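PDB 4GYV: FERM, ARHGEF and pleckstrin domain-containing protein 2 from Mus musculus, which acts as a guanine nucleotide exchange factor that activates RAC1 and takes part in semaphorin responses, actin remodelling and osteoclast differentiation, the present chain being its DH domain. Local coordinates for residues R63-E68 with D93-N98; I11-L16 with Q71-W76; E27-W32 with L50-I55. All coordinates share one frame; numbering follows the deposited sequence.

All three contacts lie in the helical DH (RhoGEF) domain and tie its first helix and helix 56-77 to their neighbours. Contacts 1 and 2 share helix 56-77, with centres about 11 Å apart, and touch directly: Asp93 OD2 meets Arg72 NH2 in a salt bridge of 2.8 Å, and Leu66 CD1 packs on Leu16 CD1 at 3.5 Å. Contact 3 sits beyond the chain's centre from contact 2, the two contact centres being about 27 Å apart, although both use helix 7-39. It is nested within the loop that contact 2 closes. Contact 1 is about 21 Å from contact 3, centre to centre, and both reach the third subunit.

Contact 1: R63-E68 with D93-N98; sequences RGFLHE and DILLRN
Phe65 and Leu95 make the buried end of this contact between helices 56-77 and 92-102, and Glu68 with Arg97 the more exposed end. Leu95 CD2 lies near the plane of the Phe65 ring, at its edge, 3.8 Å from CZ. CG of Phe65 stands anti to the backbone N (chi1 -177°), which carries the ring across to the other helix although its CB does not point there. Ile94 CG2 approaches the same ring obliquely and also packs on Glu68 CB, 3.9 Å away, while Ile94 CD1 rests against Glu68 O. Tyr160 also meets the Phe65 ring, the two planes strongly inclined, and Leu95 continues into Leu164 and Leu167 of helix 152-170.

On the partly exposed side the contact becomes polar and converges on one oxygen. The extended Glu68 chain brings OE1 to Arg97 NH1 in a salt bridge, modelled shorter than can be trusted at this resolution, with a weak second bond from Arg97 NE to Glu68 OE1 at 3.0 Å; the bend in the Arg97 chain presents this edge of the guanidinium. Asn98 ND2 reaches Glu68 OE1 as well, at 3.2 Å, from above the carboxylate plane. Asn98 ND2 also gives a nearly straight bond to Ile94 O, 2.7 Å away and 172° at the hydrogen, which probably limits the turning of the amide, with one acceptor on each helix. The helices run almost antiparallel, 169° between directions. With the Arg97 guanidinium and the Asn98 amide both on OE1, Glu68 is probably held as a carboxylate, and Asn98 joins the charged, partly exposed side to the apolar interior.

Contact 2: I11-L16 with Q71-W76; sequences IAKEIL and QRLALW
Ala12 and Leu73 form the centre of this buried contact, in which side chain meets side chain through carbon alone. Both methyls of Leu73 reach the Ala12 methyl: CD2 lies 3.9 Å from Ala12 CB, and CD1 only slightly farther. Leu73 CD1 also comes alongside the Lys13 chain, 4.3 Å from its CD, while Leu16 reaches the base of Leu73, Leu16 CD2 lying 4.0 Å from Leu73 CB; the two leucines slide past one another in opposite directions. Trp76 completes the shell by meeting Ala12 CB obliquely with CZ3 at 3.8 Å. Its CG, anti to the backbone N (chi1 -167°), swings the indole toward helix 7-39. Replacing Leu73 with an alanine would probably open a gap beside Ala12 where both leucine methyls now sit, leaving it with the Trp76 contact, and thin the Leu16 contact to the CB alone.

A second shell positions these groups. Tyr9 meets Trp76 edge-to-face, and Pro2, Asp6 and Gln89 also touch the indole; Ile91 packs against Leu73. Leu16 touches Val69 and Glu70 of helix 56-77, one turn before Leu73. Lys13 NZ makes long, weak ion pairs with Glu77 and with Asp25 of the fourth subunit, while its CD packs on Leu73.

The backbones approach closest at Lys13 and Leu73, whose CA atoms are 7.2 Å apart. With axes 10.5 Å apart at closest approach and directions 143° apart, the two helices cross in a broadly antiparallel way. Such apolar helix-to-helix packing builds the elongated helical bundle of a DH domain, in which the first helix probably carries conserved region 1.

Contact 3: E27-W32 with L50-I55; sequences EVITVW and LLFSNI
Phe52 presents the edge of its ring to Ile29, whose carbonyl O lies near the ring plane 3.5 Å from CE1. This places ring C-H against a carbonyl oxygen, which is probably weakly favourable. One ring face is covered by Leu51 CD2 from the same helix, 3.6 Å above the plane and offset toward the rim, and Arg34 makes a cation-pi contact with the ring. Thr30 CA approaches obliquely. Phe52 also packs on Asn204 of the third subunit, another copy of this protein, so the residue lies where its own helix, helix 7-39 and a neighbouring chain come together.

The remaining contacts are made by branched aliphatic groups. Ile29 CG2 stands anti to the backbone N, with CG1 at chi1 -63°, and that branch reaches Phe52 CE1 at 3.7 Å and Leu51 CD1 more loosely at 4.5 Å. Thr30 turns its methyl rather than its hydroxyl to the other segment: CG2 meets Ile55 CG2 at 3.6 Å, the two side chains crossing at about a right angle.

Backbone irregularities frame the packing. Glu27 O accepts from both Val31 N and Trp32 N, giving a wider pi-type turn at 28-32. Across the bend, Asn54 ND2 bonds to Leu50 O at 2.7 Å, in the carbonyl plane and on a lone pair, which ties the turn back to the preceding helix. Ile55 then occupies the N-cap position of helix 56-77. The contact thus packs the corner between helices 45-52 and 56-77 against helix 7-39, with Val115 of helix 112-124 touching Leu51 and Phe149 of helix 146-149 touching Ile29.

Contact 1: R63-E68 with D93-N98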
# COMPACT_ATOMS: atom_id res chain seq x y z
N ARG A 63 -8.12 -0.20 -14.40
CA ARG A 63 -6.99 0.65 -14.17
C ARG A 63 -7.15 2.02 -14.78
O ARG A 63 -6.72 3.01 -14.20
CB ARG A 63 -5.73 -0.01 -14.66
CG ARG A 63 -5.09 -0.73 -13.53
CD ARG A 63 -4.37 0.24 -12.65
NE ARG A 63 -3.19 -0.46 -12.22
CZ ARG A 63 -1.95 -0.10 -12.47
NH1 ARG A 63 -1.67 1.03 -13.09
NH2 ARG A 63 -0.97 -0.88 -12.06
N GLY A 64 -7.78 2.08 -15.94
CA GLY A 64 -8.01 3.35 -16.58
C GLY A 64 -9.07 4.10 -15.81
O GLY A 64 -9.00 5.31 -15.63
N PHE A 65 -10.06 3.36 -15.34
CA PHE A 65 -11.13 3.93 -14.55
C PHE A 65 -10.60 4.51 -13.25
O PHE A 65 -10.93 5.63 -12.86
CB PHE A 65 -12.15 2.85 -14.25
CG PHE A 65 -13.33 3.34 -13.50
CD1 PHE A 65 -13.98 4.49 -13.89
CD2 PHE A 65 -13.80 2.65 -12.39
CE1 PHE A 65 -15.08 4.96 -13.19
CE2 PHE A 65 -14.90 3.11 -11.69
CZ PHE A 65 -15.55 4.26 -12.10
N LEU A 66 -9.77 3.74 -12.56
CA LEU A 66 -9.25 4.17 -11.29
C LEU A 66 -8.44 5.43 -11.49
O LEU A 66 -8.49 6.36 -10.71
CB LEU A 66 -8.37 3.10 -10.66
CG LEU A 66 -7.58 3.52 -9.41
CD1 LEU A 66 -8.53 3.97 -8.33
CD2 LEU A 66 -6.69 2.39 -8.89
N HIS A 67 -7.70 5.46 -12.59
CA HIS A 67 -6.83 6.60 -12.85
C HIS A 67 -7.63 7.89 -12.96
O HIS A 67 -7.22 8.94 -12.46
CB HIS A 67 -6.05 6.36 -14.12
CG HIS A 67 -5.06 7.44 -14.40
ND1 HIS A 67 -5.31 8.46 -15.30
CD2 HIS A 67 -3.82 7.66 -13.90
CE1 HIS A 67 -4.27 9.26 -15.34
NE2 HIS A 67 -3.35 8.80 -14.51
N GLU A 68 -8.77 7.79 -13.63
CA GLU A 68 -9.62 8.93 -13.87
C GLU A 68 -10.34 9.34 -12.58
O GLU A 68 -10.42 10.53 -12.25
CB GLU A 68 -10.60 8.62 -14.99
CG GLU A 68 -9.96 8.61 -16.36
CD GLU A 68 -10.96 8.29 -17.48
OE1 GLU A 68 -12.15 8.64 -17.34
OE2 GLU A 68 -10.56 7.67 -18.49
N ASP A 93 -19.59 12.56 -15.21
CA ASP A 93 -19.02 12.55 -16.55
C ASP A 93 -18.07 11.38 -16.72
O ASP A 93 -18.06 10.74 -17.77
CB ASP A 93 -18.29 13.86 -16.83
CG ASP A 93 -17.39 14.30 -15.69
OD1 ASP A 93 -17.66 13.92 -14.52
OD2 ASP A 93 -16.41 15.03 -15.95
N ILE A 94 -17.29 11.12 -15.67
CA ILE A 94 -16.32 10.05 -15.67
C ILE A 94 -17.03 8.69 -15.64
O ILE A 94 -16.73 7.82 -16.45
CB ILE A 94 -15.34 10.23 -14.49
CG1 ILE A 94 -14.55 11.51 -14.70
CG2 ILE A 94 -14.40 9.04 -14.34
CD1 ILE A 94 -13.57 11.76 -13.64
N LEU A 95 -17.98 8.54 -14.72
CA LEU A 95 -18.79 7.34 -14.66
C LEU A 95 -19.43 7.02 -15.99
O LEU A 95 -19.48 5.86 -16.43
CB LEU A 95 -19.88 7.50 -13.60
CG LEU A 95 -19.37 7.74 -12.19
CD1 LEU A 95 -20.52 7.89 -11.24
CD2 LEU A 95 -18.47 6.60 -11.75
N LEU A 96 -19.95 8.04 -16.65
CA LEU A 96 -20.67 7.82 -17.87
C LEU A 96 -19.72 7.36 -18.95
O LEU A 96 -20.04 6.47 -19.71
CB LEU A 96 -21.35 9.09 -18.30
CG LEU A 96 -21.90 9.10 -19.72
CD1 LEU A 96 -23.02 8.10 -19.81
CD2 LEU A 96 -22.38 10.48 -20.04
N ARG A 97 -18.56 8.00 -19.02
CA ARG A 97 -17.57 7.60 -20.02
C ARG A 97 -17.19 6.13 -19.78
O ARG A 97 -17.27 5.30 -20.68
CB ARG A 97 -16.36 8.54 -19.97
CG ARG A 97 -15.21 8.17 -20.93
CD ARG A 97 -14.15 9.27 -21.07
NE ARG A 97 -13.47 9.57 -19.82
CZ ARG A 97 -13.56 10.73 -19.16
NH1 ARG A 97 -12.90 10.91 -18.01
NH2 ARG A 97 -14.32 11.72 -19.64
N ASN A 98 -16.82 5.79 -18.56
CA ASN A 98 -16.43 4.42 -18.25
C ASN A 98 -17.56 3.38 -18.31
O ASN A 98 -17.32 2.26 -18.75
CB ASN A 98 -15.68 4.36 -16.92
CG ASN A 98 -14.38 5.10 -16.97
OD1 ASN A 98 -13.33 4.51 -17.18
ND2 ASN A 98 -14.45 6.43 -16.83

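Contact 2: I11-L16 with Q71-W76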
# COMPACT_ATOMS: atom_id res chain seq x y z
N ILE A 11 -20.18 9.15 -1.88
CA ILE A 11 -20.32 8.07 -2.85
C ILE A 11 -19.10 8.03 -3.75
O ILE A 11 -18.53 6.97 -3.98
CB ILE A 11 -21.58 8.21 -3.69
CG1 ILE A 11 -22.80 8.10 -2.81
CG2 ILE A 11 -21.64 7.15 -4.77
CD1 ILE A 11 -24.03 8.65 -3.48
N ALA A 12 -18.67 9.19 -4.22
CA ALA A 12 -17.45 9.28 -5.03
C ALA A 12 -16.28 8.64 -4.30
O ALA A 12 -15.56 7.82 -4.86
CB ALA A 12 -17.13 10.72 -5.36
N LYS A 13 -16.12 9.00 -3.04
CA LYS A 13 -15.00 8.47 -2.28
C LYS A 13 -15.15 6.96 -2.06
O LYS A 13 -14.16 6.22 -2.12
CB LYS A 13 -14.83 9.23 -0.98
CG LYS A 13 -13.49 8.97 -0.35
CD LYS A 13 -12.43 10.05 -0.60
CE LYS A 13 -11.02 9.45 -0.37
NZ LYS A 13 -10.19 10.19 0.64
N GLU A 14 -16.38 6.50 -1.86
CA GLU A 14 -16.67 5.08 -1.72
C GLU A 14 -16.32 4.33 -3.03
O GLU A 14 -15.77 3.24 -3.00
CB GLU A 14 -18.14 4.84 -1.31
CG GLU A 14 -18.49 5.17 0.17
CD GLU A 14 -20.01 5.32 0.44
OE1 GLU A 14 -20.82 5.05 -0.47
OE2 GLU A 14 -20.41 5.70 1.59
N ILE A 15 -16.64 4.94 -4.17
CA ILE A 15 -16.28 4.35 -5.46
C ILE A 15 -14.77 4.19 -5.58
O ILE A 15 -14.26 3.13 -5.94
CB ILE A 15 -16.79 5.21 -6.62
CG1 ILE A 15 -18.31 5.15 -6.71
CG2 ILE A 15 -16.22 4.75 -7.97
CD1 ILE A 15 -18.83 6.14 -7.75
N LEU A 16 -14.05 5.24 -5.24
CA LEU A 16 -12.60 5.23 -5.33
C LEU A 16 -11.98 4.20 -4.40
O LEU A 16 -11.22 3.35 -4.83
CB LEU A 16 -12.07 6.60 -4.97
CG LEU A 16 -10.55 6.66 -5.00
CD1 LEU A 16 -10.14 6.36 -6.40
CD2 LEU A 16 -10.07 8.03 -4.63
N GLN A 71 -7.83 11.19 -10.12
CA GLN A 71 -7.49 12.54 -10.51
C GLN A 71 -8.59 13.43 -9.97
O GLN A 71 -8.33 14.46 -9.34
CB GLN A 71 -7.54 12.68 -12.01
CG GLN A 71 -6.23 12.67 -12.77
CD GLN A 71 -6.43 13.19 -14.19
OE1 GLN A 71 -6.69 12.43 -15.12
NE2 GLN A 71 -6.35 14.51 -14.35
N ARG A 72 -9.81 13.00 -10.24
CA ARG A 72 -10.98 13.83 -10.02
C ARG A 72 -11.19 14.03 -8.54
O ARG A 72 -11.41 15.15 -8.10
CB ARG A 72 -12.20 13.21 -10.68
CG ARG A 72 -13.50 13.91 -10.38
CD ARG A 72 -13.48 15.33 -10.89
NE ARG A 72 -13.28 15.38 -12.34
CZ ARG A 72 -14.25 15.24 -13.24
NH1 ARG A 72 -15.51 15.04 -12.88
NH2 ARG A 72 -13.96 15.28 -14.53
N LEU A 73 -11.09 12.96 -7.77
CA LEU A 73 -11.31 13.06 -6.34
C LEU A 73 -10.31 13.97 -5.69
O LEU A 73 -10.61 14.64 -4.71
CB LEU A 73 -11.27 11.68 -5.68
CG LEU A 73 -12.63 11.02 -5.44
CD1 LEU A 73 -13.38 11.84 -4.43
CD2 LEU A 73 -13.46 10.88 -6.73
N ALA A 74 -9.10 14.02 -6.22
CA ALA A 74 -8.10 14.89 -5.60
C ALA A 74 -8.40 16.34 -5.94
O ALA A 74 -8.12 17.25 -5.16
CB ALA A 74 -6.72 14.48 -6.02
N LEU A 75 -8.97 16.57 -7.12
CA LEU A 75 -9.37 17.90 -7.51
C LEU A 75 -10.56 18.37 -6.68
O LEU A 75 -10.68 19.55 -6.32
CB LEU A 75 -9.72 17.93 -8.99
CG LEU A 75 -8.54 17.97 -9.95
CD1 LEU A 75 -9.04 18.08 -11.34
CD2 LEU A 75 -7.69 19.13 -9.63
N TRP A 76 -11.43 17.41 -6.38
CA TRP A 76 -12.63 17.64 -5.59
C TRP A 76 -12.22 17.97 -4.15
O TRP A 76 -12.70 18.95 -3.58
CB TRP A 76 -13.49 16.38 -5.65
CG TRP A 76 -14.88 16.54 -5.15
CD1 TRP A 76 -15.32 17.40 -4.20
CD2 TRP A 76 -16.03 15.78 -5.57
NE1 TRP A 76 -16.67 17.23 -3.99
CE2 TRP A 76 -17.13 16.25 -4.83
CE3 TRP A 76 -16.23 14.77 -6.51
CZ2 TRP A 76 -18.42 15.74 -4.99
CZ3 TRP A 76 -17.50 14.26 -6.68
CH2 TRP A 76 -18.59 14.74 -5.92

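Contact 3: E27-W32 with L50-I55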
# COMPACT_ATOMS: atom_id res chain seq x y z
N GLU A 27 -5.01 -8.42 -8.68
CA GLU A 27 -3.58 -8.72 -8.75
C GLU A 27 -3.20 -10.09 -8.15
O GLU A 27 -2.19 -10.67 -8.52
CB GLU A 27 -2.72 -7.58 -8.20
CG GLU A 27 -2.95 -6.29 -8.98
CD GLU A 27 -2.05 -5.13 -8.58
OE1 GLU A 27 -1.44 -5.12 -7.48
OE2 GLU A 27 -1.98 -4.21 -9.41
N VAL A 28 -4.02 -10.60 -7.23
CA VAL A 28 -3.82 -11.95 -6.72
C VAL A 28 -3.81 -12.93 -7.87
O VAL A 28 -3.02 -13.87 -7.90
CB VAL A 28 -4.94 -12.39 -5.76
CG1 VAL A 28 -4.68 -13.82 -5.31
CG2 VAL A 28 -5.02 -11.48 -4.58
N ILE A 29 -4.68 -12.71 -8.85
CA ILE A 29 -4.74 -13.58 -10.01
C ILE A 29 -3.74 -13.19 -11.08
O ILE A 29 -2.96 -14.02 -11.53
CB ILE A 29 -6.10 -13.55 -10.66
CG1 ILE A 29 -7.15 -14.08 -9.71
CG2 ILE A 29 -6.09 -14.33 -11.95
CD1 ILE A 29 -8.56 -13.65 -10.13
N THR A 30 -3.80 -11.93 -11.49
CA THR A 30 -3.04 -11.47 -12.65
C THR A 30 -1.54 -11.49 -12.45
O THR A 30 -0.78 -11.69 -13.41
CB THR A 30 -3.48 -10.09 -13.09
OG1 THR A 30 -3.04 -9.10 -12.14
CG2 THR A 30 -4.97 -10.07 -13.20
N VAL A 31 -1.11 -11.29 -11.21
CA VAL A 31 0.30 -11.27 -10.92
C VAL A 31 0.76 -12.47 -10.11
O VAL A 31 1.60 -13.24 -10.56
CB VAL A 31 0.72 -9.94 -10.25
CG1 VAL A 31 2.13 -10.02 -9.68
CG2 VAL A 31 0.68 -8.85 -11.26
N TRP A 32 0.20 -12.64 -8.93
CA TRP A 32 0.79 -13.57 -7.97
C TRP A 32 0.55 -15.04 -8.26
O TRP A 32 1.46 -15.86 -8.10
CB TRP A 32 0.38 -13.19 -6.55
CG TRP A 32 0.80 -11.80 -6.33
CD1 TRP A 32 -0.00 -10.73 -6.23
CD2 TRP A 32 2.14 -11.31 -6.26
NE1 TRP A 32 0.73 -9.60 -6.08
CE2 TRP A 32 2.06 -9.92 -6.09
CE3 TRP A 32 3.40 -11.92 -6.32
CZ2 TRP A 32 3.19 -9.11 -5.98
CZ3 TRP A 32 4.52 -11.11 -6.21
CH2 TRP A 32 4.41 -9.73 -6.04
N LEU A 50 -7.60 -19.36 -21.46
CA LEU A 50 -9.00 -19.13 -21.08
C LEU A 50 -9.12 -18.20 -19.87
O LEU A 50 -9.90 -17.24 -19.87
CB LEU A 50 -9.69 -20.45 -20.76
CG LEU A 50 -11.14 -20.37 -20.34
CD1 LEU A 50 -12.01 -19.77 -21.42
CD2 LEU A 50 -11.62 -21.75 -19.99
N LEU A 51 -8.33 -18.48 -18.85
CA LEU A 51 -8.32 -17.66 -17.66
C LEU A 51 -7.85 -16.24 -17.95
O LEU A 51 -8.60 -15.29 -17.77
CB LEU A 51 -7.43 -18.29 -16.60
CG LEU A 51 -7.14 -17.43 -15.37
CD1 LEU A 51 -8.43 -16.96 -14.74
CD2 LEU A 51 -6.32 -18.21 -14.39
N PHE A 52 -6.61 -16.09 -18.41
CA PHE A 52 -6.01 -14.76 -18.44
C PHE A 52 -6.48 -13.86 -19.57
O PHE A 52 -6.45 -12.66 -19.44
CB PHE A 52 -4.50 -14.83 -18.38
CG PHE A 52 -4.01 -15.36 -17.09
CD1 PHE A 52 -4.14 -14.61 -15.94
CD2 PHE A 52 -3.47 -16.63 -17.01
CE1 PHE A 52 -3.71 -15.11 -14.72
CE2 PHE A 52 -3.05 -17.14 -15.79
CZ PHE A 52 -3.17 -16.38 -14.65
N SER A 53 -6.94 -14.46 -20.66
CA SER A 53 -7.48 -13.73 -21.78
C SER A 53 -8.76 -12.98 -21.40
O SER A 53 -9.14 -12.03 -22.08
CB SER A 53 -7.76 -14.71 -22.92
OG SER A 53 -9.10 -14.65 -23.36
N ASN A 54 -9.40 -13.42 -20.32
CA ASN A 54 -10.69 -12.86 -19.90
C ASN A 54 -10.62 -12.14 -18.55
O ASN A 54 -11.68 -11.83 -17.96
CB ASN A 54 -11.74 -13.95 -19.82
CG ASN A 54 -12.06 -14.55 -21.16
OD1 ASN A 54 -12.73 -13.93 -21.99
ND2 ASN A 54 -11.60 -15.78 -21.38
N ILE A 55 -9.39 -11.91 -18.08
CA ILE A 55 -9.12 -11.15 -16.87
C ILE A 55 -8.22 -9.96 -17.16
O ILE A 55 -8.52 -8.83 -16.76
CB ILE A 55 -8.47 -12.00 -15.77
CG1 ILE A 55 -9.46 -12.99 -15.22
CG2 ILE A 55 -8.12 -11.13 -14.60
CD1 ILE A 55 -10.60 -12.28 -14.58